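Local coordinates for isochorismatase family protein family (Burkholderia thailandensis, PDB 3TXY) that is of unknown function but belongs to the isochorismatase-like hydrolase family and probably acts as a hydrolase, at residues I129-I134 with I138-T143; N153-S158 with A187-A192. All blocks are in the same frame, centred on the assembly; numbering follows the deposited sequence.

Contact 1. Residues I129-I134 with I138-T143; sequences IVLTGI and IGVEST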
ATOM      1  N   ILE A 129     -14.826  -1.993   6.658  1.00 12.21           N
ATOM      2  CA  ILE A 129     -14.381  -0.677   7.129  1.00 12.13           C
ATOM      3  C   ILE A 129     -14.777   0.424   6.154  1.00 12.18           C
ATOM      4  O   ILE A 129     -14.690   0.264   4.932  1.00 12.28           O
ATOM      5  CB  ILE A 129     -12.875  -0.593   7.514  1.00 12.04           C
ATOM      6  CG1 ILE A 129     -11.933  -0.718   6.315  1.00 12.55           C
ATOM      7  CG2 ILE A 129     -12.522  -1.639   8.568  1.00 12.07           C
ATOM      8  CD1 ILE A 129     -10.472  -0.457   6.691  1.00 12.51           C
ATOM      9  N   VAL A 130     -15.247   1.529   6.725  1.00 12.13           N
ATOM     10  CA  VAL A 130     -15.530   2.745   5.995  1.00 12.31           C
ATOM     11  C   VAL A 130     -14.417   3.723   6.343  1.00 11.89           C
ATOM     12  O   VAL A 130     -14.218   4.078   7.503  1.00 12.00           O
ATOM     13  CB  VAL A 130     -16.933   3.289   6.325  1.00 12.73           C
ATOM     14  CG1 VAL A 130     -17.119   4.698   5.748  1.00 12.93           C
ATOM     15  CG2 VAL A 130     -17.980   2.303   5.800  1.00 13.11           C
ATOM     16  N   LEU A 131     -13.691   4.143   5.305  1.00 11.83           N
ATOM     17  CA  LEU A 131     -12.470   4.909   5.445  1.00 11.51           C
ATOM     18  C   LEU A 131     -12.637   6.374   5.044  1.00 11.35           C
ATOM     19  O   LEU A 131     -13.165   6.697   3.980  1.00 11.36           O
ATOM     20  CB  LEU A 131     -11.404   4.237   4.586  1.00 11.92           C
ATOM     21  CG  LEU A 131      -9.953   4.081   4.973  1.00 12.13           C
ATOM     22  CD1 LEU A 131      -9.660   3.800   6.446  1.00 11.84           C
ATOM     23  CD2 LEU A 131      -9.385   2.952   4.091  1.00 12.43           C
ATOM     24  N   THR A 132     -12.213   7.256   5.948  1.00 10.85           N
ATOM     25  CA  THR A 132     -12.089   8.676   5.668  1.00 10.81           C
ATOM     26  C   THR A 132     -10.697   9.146   6.064  1.00 10.50           C
ATOM     27  O   THR A 132      -9.956   8.436   6.751  1.00 10.26           O
ATOM     28  CB  THR A 132     -13.137   9.515   6.436  1.00 11.11           C
ATOM     29  OG1 THR A 132     -12.712   9.739   7.792  1.00 11.00           O
ATOM     30  CG2 THR A 132     -14.478   8.840   6.437  1.00 11.21           C
ATOM     31  N   GLY A 133     -10.356  10.355   5.646  1.00 10.55           N
ATOM     32  CA  GLY A 133      -9.176  11.061   6.150  1.00 10.51           C
ATOM     33  C   GLY A 133      -8.226  11.636   5.105  1.00 10.63           C
ATOM     34  O   GLY A 133      -8.595  11.840   3.949  1.00 10.64           O
ATOM     35  N   ILE A 134      -6.996  11.914   5.553  1.00 10.58           N
ATOM     36  CA  ILE A 134      -6.005  12.663   4.797  1.00 10.90           C
ATOM     37  C   ILE A 134      -4.658  11.918   4.916  1.00 10.78           C
ATOM     38  O   ILE A 134      -4.355  11.446   6.016  1.00 10.77           O
ATOM     39  CB  ILE A 134      -5.826  14.092   5.407  1.00 11.44           C
ATOM     40  CG1 ILE A 134      -7.173  14.823   5.539  1.00 11.68           C
ATOM     41  CG2 ILE A 134      -4.803  14.885   4.608  1.00 12.03           C
ATOM     42  CD1 ILE A 134      -7.121  15.947   6.566  1.00 12.04           C
ATOM     43  N   ILE A 138      -1.913   8.535   0.540  1.00  9.63           N
ATOM     44  CA  ILE A 138      -0.824   8.193   1.437  1.00 10.11           C
ATOM     45  C   ILE A 138      -1.382   7.336   2.582  1.00  9.90           C
ATOM     46  O   ILE A 138      -1.513   6.128   2.420  1.00  9.81           O
ATOM     47  CB  ILE A 138      -0.079   9.467   1.900  1.00 10.74           C
ATOM     48  CG1 ILE A 138       0.456  10.245   0.692  1.00 11.05           C
ATOM     49  CG2 ILE A 138       1.014   9.137   2.912  1.00 11.19           C
ATOM     50  CD1 ILE A 138       1.466   9.510  -0.196  1.00 11.25           C
ATOM     51  N   GLY A 139      -1.767   7.950   3.701  1.00 10.00           N
ATOM     52  CA  GLY A 139      -2.277   7.198   4.843  1.00  9.83           C
ATOM     53  C   GLY A 139      -3.573   6.461   4.556  1.00  9.35           C
ATOM     54  O   GLY A 139      -3.759   5.320   4.998  1.00  9.19           O
ATOM     55  N   VAL A 140      -4.481   7.104   3.822  1.00  9.14           N
ATOM     56  CA  VAL A 140      -5.744   6.458   3.464  1.00  8.84           C
ATOM     57  C   VAL A 140      -5.470   5.243   2.569  1.00  8.72           C
ATOM     58  O   VAL A 140      -5.884   4.125   2.880  1.00  8.67           O
ATOM     59  CB  VAL A 140      -6.715   7.429   2.782  1.00  8.83           C
ATOM     60  CG1 VAL A 140      -7.930   6.662   2.225  1.00  8.70           C
ATOM     61  CG2 VAL A 140      -7.110   8.546   3.765  1.00  9.22           C
ATOM     62  N   GLU A 141      -4.733   5.452   1.483  1.00  8.87           N
ATOM     63  CA  GLU A 141      -4.507   4.373   0.516  1.00  8.89           C
ATOM     64  C   GLU A 141      -3.718   3.201   1.099  1.00  8.78           C
ATOM     65  O   GLU A 141      -4.040   2.040   0.848  1.00  8.62           O
ATOM     66  CB  GLU A 141      -3.815   4.900  -0.732  1.00  8.99           C
ATOM     67  CG  GLU A 141      -3.537   3.808  -1.763  1.00  9.17           C
ATOM     68  CD  GLU A 141      -3.214   4.368  -3.130  1.00  9.49           C
ATOM     69  OE1 GLU A 141      -3.569   5.543  -3.396  1.00  9.70           O
ATOM     70  OE2 GLU A 141      -2.606   3.624  -3.941  1.00  9.71           O
ATOM     71  N   SER A 142      -2.663   3.489   1.866  1.00  9.12           N
ATOM     72  CA  SER A 142      -1.863   2.421   2.481  1.00  9.22           C
ATOM     73  C   SER A 142      -2.716   1.576   3.431  1.00  9.13           C
ATOM     74  O   SER A 142      -2.590   0.343   3.470  1.00  9.23           O
ATOM     75  CB  SER A 142      -0.663   2.992   3.223  1.00  9.54           C
ATOM     76  OG  SER A 142       0.388   3.349   2.330  1.00  9.78           O
ATOM     77  N   THR A 143      -3.592   2.236   4.184  1.00  8.86           N
ATOM     78  CA  THR A 143      -4.501   1.523   5.070  1.00  8.73           C
ATOM     79  C   THR A 143      -5.490   0.689   4.249  1.00  8.51           C
ATOM     80  O   THR A 143      -5.760  -0.480   4.591  1.00  8.44           O
ATOM     81  CB  THR A 143      -5.268   2.520   5.979  1.00  8.79           C
ATOM     82  OG1 THR A 143      -4.320   3.318   6.719  1.00  8.90           O
ATOM     83  CG2 THR A 143      -6.198   1.770   6.940  1.00  8.86           C
TER
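A chi1 of 171° sets Val140 CG1 trans to the backbone N and leaves CG2 beside that N, where it faces the backbone of Gly133, while the unusual chi1 of Leu131 (-141°) carries its branched end toward the helix, beside the same valine. Val140 CG2 rests 3.5 Å from Gly133 C and 3.8 Å from Ile134 N, so one methyl presses on the peptide linking these two residues. Glycine suits position 133 because its phi of 130° is one that glycine adopts readily, whereas a side chain there would jam against the preceding carbonyl O; the bare backbone is what Val140 CG2 touches. Two residues earlier on the strand, Leu131 brings CG within 4.3 Å of Val140 CG1, and its two delta methyls divide the work. CD2 lies 3.9 Å from Val140 O, and on the other branch the leucine and Thr143 meet at a slant, with Leu131 CD1 4.0 Å from Thr143 CG2.

Threonine fits there because it has two different branches. Its methyl faces the leucine, while OG1 donates to Gly139 O at 2.7 Å, nearly in line with the carbonyl bond. The same oxygen also accepts Thr143 N, and Ala111 N bonds to OG1, which fixes the rotation of the side chain. Ser142 OG bonds to Arg145 of the second subunit, so the helix also helps build the dimer.

Strand and helix axes approach to 7.2 Å and run roughly antiparallel, at 148°. This is the first half of a beta-alpha-beta unit in an isochorismatase-like fold, the strand and the helix that follows it packed together through apolar side chains and bare backbone.

Contact 2. Residues N153-S158 with A187-A192; sequences NVVVVS and ADVEAA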
ATOM      1  N   ASN A 153     -13.754  -5.893   3.836  1.00 11.13           N
ATOM      2  CA  ASN A 153     -14.475  -5.142   2.799  1.00 11.27           C
ATOM      3  C   ASN A 153     -14.236  -3.657   3.063  1.00 11.01           C
ATOM      4  O   ASN A 153     -14.588  -3.141   4.136  1.00 11.36           O
ATOM      5  CB  ASN A 153     -15.956  -5.450   2.815  1.00 11.97           C
ATOM      6  CG  ASN A 153     -16.230  -6.911   2.591  1.00 12.39           C
ATOM      7  OD1 ASN A 153     -16.027  -7.434   1.484  1.00 12.82           O
ATOM      8  ND2 ASN A 153     -16.681  -7.590   3.640  1.00 12.77           N
ATOM      9  N   VAL A 154     -13.584  -2.993   2.115  1.00 10.80           N
ATOM     10  CA  VAL A 154     -13.191  -1.589   2.278  1.00 10.51           C
ATOM     11  C   VAL A 154     -14.095  -0.670   1.450  1.00 10.83           C
ATOM     12  O   VAL A 154     -14.332  -0.910   0.264  1.00 11.11           O
ATOM     13  CB  VAL A 154     -11.739  -1.349   1.837  1.00 10.44           C
ATOM     14  CG1 VAL A 154     -11.353   0.127   1.997  1.00 10.20           C
ATOM     15  CG2 VAL A 154     -10.759  -2.257   2.594  1.00 10.34           C
ATOM     16  N   VAL A 155     -14.579   0.391   2.090  1.00 11.12           N
ATOM     17  CA  VAL A 155     -15.309   1.449   1.431  1.00 11.42           C
ATOM     18  C   VAL A 155     -14.561   2.750   1.707  1.00 11.21           C
ATOM     19  O   VAL A 155     -14.296   3.098   2.875  1.00 11.86           O
ATOM     20  CB  VAL A 155     -16.758   1.547   1.956  1.00 12.00           C
ATOM     21  CG1 VAL A 155     -17.527   2.657   1.232  1.00 12.28           C
ATOM     22  CG2 VAL A 155     -17.449   0.195   1.802  1.00 12.56           C
ATOM     23  N   VAL A 156     -14.228   3.477   0.647  1.00 10.91           N
ATOM     24  CA  VAL A 156     -13.598   4.792   0.774  1.00 10.61           C
ATOM     25  C   VAL A 156     -14.604   5.911   0.454  1.00 10.60           C
ATOM     26  O   VAL A 156     -15.316   5.856  -0.544  1.00 10.56           O
ATOM     27  CB  VAL A 156     -12.361   4.919  -0.114  1.00 10.61           C
ATOM     28  CG1 VAL A 156     -11.650   6.230   0.156  1.00 11.03           C
ATOM     29  CG2 VAL A 156     -11.425   3.758   0.162  1.00 10.48           C
ATOM     30  N   VAL A 157     -14.648   6.914   1.328  1.00 10.50           N
ATOM     31  CA  VAL A 157     -15.644   7.974   1.251  1.00 10.82           C
ATOM     32  C   VAL A 157     -15.074   9.155   0.473  1.00 10.87           C
ATOM     33  O   VAL A 157     -14.261   9.932   0.993  1.00 10.71           O
ATOM     34  CB  VAL A 157     -16.113   8.440   2.655  1.00 11.01           C
ATOM     35  CG1 VAL A 157     -17.168   9.532   2.532  1.00 11.54           C
ATOM     36  CG2 VAL A 157     -16.647   7.251   3.464  1.00 10.91           C
ATOM     37  N   SER A 158     -15.549   9.306  -0.765  1.00 11.18           N
ATOM     38  CA  SER A 158     -14.961  10.234  -1.710  1.00 11.24           C
ATOM     39  C   SER A 158     -14.969  11.686  -1.243  1.00 11.57           C
ATOM     40  O   SER A 158     -13.997  12.434  -1.476  1.00 11.53           O
ATOM     41  CB  SER A 158     -15.648  10.115  -3.082  1.00 11.59           C
ATOM     42  OG  SER A 158     -17.023  10.354  -2.986  1.00 12.31           O
ATOM     43  N   ALA A 187     -23.120  10.394   2.074  1.00 16.36           N
ATOM     44  CA  ALA A 187     -24.576  10.205   2.013  1.00 17.56           C
ATOM     45  C   ALA A 187     -24.947   8.787   1.568  1.00 17.87           C
ATOM     46  O   ALA A 187     -25.890   8.199   2.112  1.00 18.48           O
ATOM     47  CB  ALA A 187     -25.213  11.240   1.073  1.00 18.03           C
ATOM     48  N   ASP A 188     -24.241   8.275   0.555  1.00 17.76           N
ATOM     49  CA  ASP A 188     -24.384   6.894   0.078  1.00 18.44           C
ATOM     50  C   ASP A 188     -24.104   5.912   1.237  1.00 17.86           C
ATOM     51  O   ASP A 188     -24.786   4.904   1.392  1.00 18.24           O
ATOM     52  CB  ASP A 188     -23.316   6.518  -0.986  1.00 18.41           C
ATOM     53  CG  ASP A 188     -23.506   7.153  -2.373  1.00 19.30           C
ATOM     54  OD1 ASP A 188     -24.616   7.617  -2.731  1.00 19.87           O
ATOM     55  OD2 ASP A 188     -22.469   7.115  -3.144  1.00 19.48           O
ATOM     56  N   VAL A 189     -23.048   6.167   2.004  1.00 17.16           N
ATOM     57  CA  VAL A 189     -22.697   5.268   3.111  1.00 17.20           C
ATOM     58  C   VAL A 189     -23.812   5.265   4.160  1.00 18.41           C
ATOM     59  O   VAL A 189     -24.239   4.206   4.618  1.00 18.81           O
ATOM     60  CB  VAL A 189     -21.383   5.677   3.801  1.00 16.43           C
ATOM     61  CG1 VAL A 189     -21.237   4.937   5.134  1.00 16.65           C
ATOM     62  CG2 VAL A 189     -20.203   5.413   2.871  1.00 15.68           C
ATOM     63  N   GLU A 190     -24.274   6.459   4.521  1.00 19.53           N
ATOM     64  CA  GLU A 190     -25.367   6.625   5.489  1.00 21.01           C
ATOM     65  C   GLU A 190     -26.626   5.881   5.041  1.00 22.24           C
ATOM     66  O   GLU A 190     -27.272   5.200   5.845  1.00 23.20           O
ATOM     67  CB  GLU A 190     -25.650   8.118   5.712  1.00 21.71           C
ATOM     68  N   ALA A 191     -26.966   5.977   3.754  1.00 22.93           N
ATOM     69  CA  ALA A 191     -28.104   5.231   3.208  1.00 23.99           C
ATOM     70  C   ALA A 191     -27.904   3.709   3.292  1.00 24.26           C
ATOM     71  O   ALA A 191     -28.860   2.971   3.552  1.00 25.43           O
ATOM     72  CB  ALA A 191     -28.397   5.657   1.769  1.00 24.16           C
ATOM     73  N   ALA A 192     -26.674   3.242   3.084  1.00 23.67           N
ATOM     74  CA  ALA A 192     -26.364   1.810   3.187  1.00 24.00           C
ATOM     75  C   ALA A 192     -26.472   1.308   4.630  1.00 24.98           C
ATOM     76  O   ALA A 192     -26.662   0.116   4.853  1.00 26.28           O
ATOM     77  CB  ALA A 192     -24.972   1.513   2.629  1.00 23.12           C
TER
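Val189 extends a single methyl, CG2, toward two valines of the strand, and that small cluster carries the contact. Val157 CG2 meets it at 4.0 Å, with the two side chains crossing at about a right angle; Val155 CG1 comes alongside at 4.2 Å, the two side chains pointing opposite ways. The chi1 of Val189, 166°, places CG1 trans to N and makes CG2 the branch delivered to the strand. In Val155 and Val157 the beta branching is well tolerated by an extended strand; at Val189 a short, stiff apolar side chain suits a close contact between helix and sheet.

Away from this cluster the fit is slack. The two segments bury only 88 Å² together, and across them just these three valines touch; the nearest alpha carbons, CA of Val157 and CA of Val189, are 7.8 Å apart. The outward face of the helix carries Ala187, which is exposed, with Ala191 and Glu190 partly so; Glu190 is not modelled beyond CB, consistent with mobility in solvent. Asp188 uses OD2 to accept from Thr185 N just before the segment. Leu10, from the N-terminal loop, adds to the apolar cover over Val155.

Helix 186-194 thus lies against one face of the parallel sheet while helix 166-180 touches the other through Val156, the layering of a three-layer alpha/beta/alpha sandwich.

How the contacts relate
Following the chain, contact 1 closes first, through a tight connection of three residues, two of them already in helix 136-149, that folds this helix back along strand 128-134. The helix then leads on to strand 153-162, where contact 2 opens; it closes much later, after helix 166-180 and strand 182-184, when the C-terminal helix 186-194 returns. The two contacts are therefore in series, neither nested nor crossing. They meet through the sheet: strands 128-134 and 153-162 are parallel neighbours, with Leu131 N 2.7 Å from Val155 O, and Val157 packs on Val130 and Thr132. Together they tie helices on opposite faces to two adjoining strands.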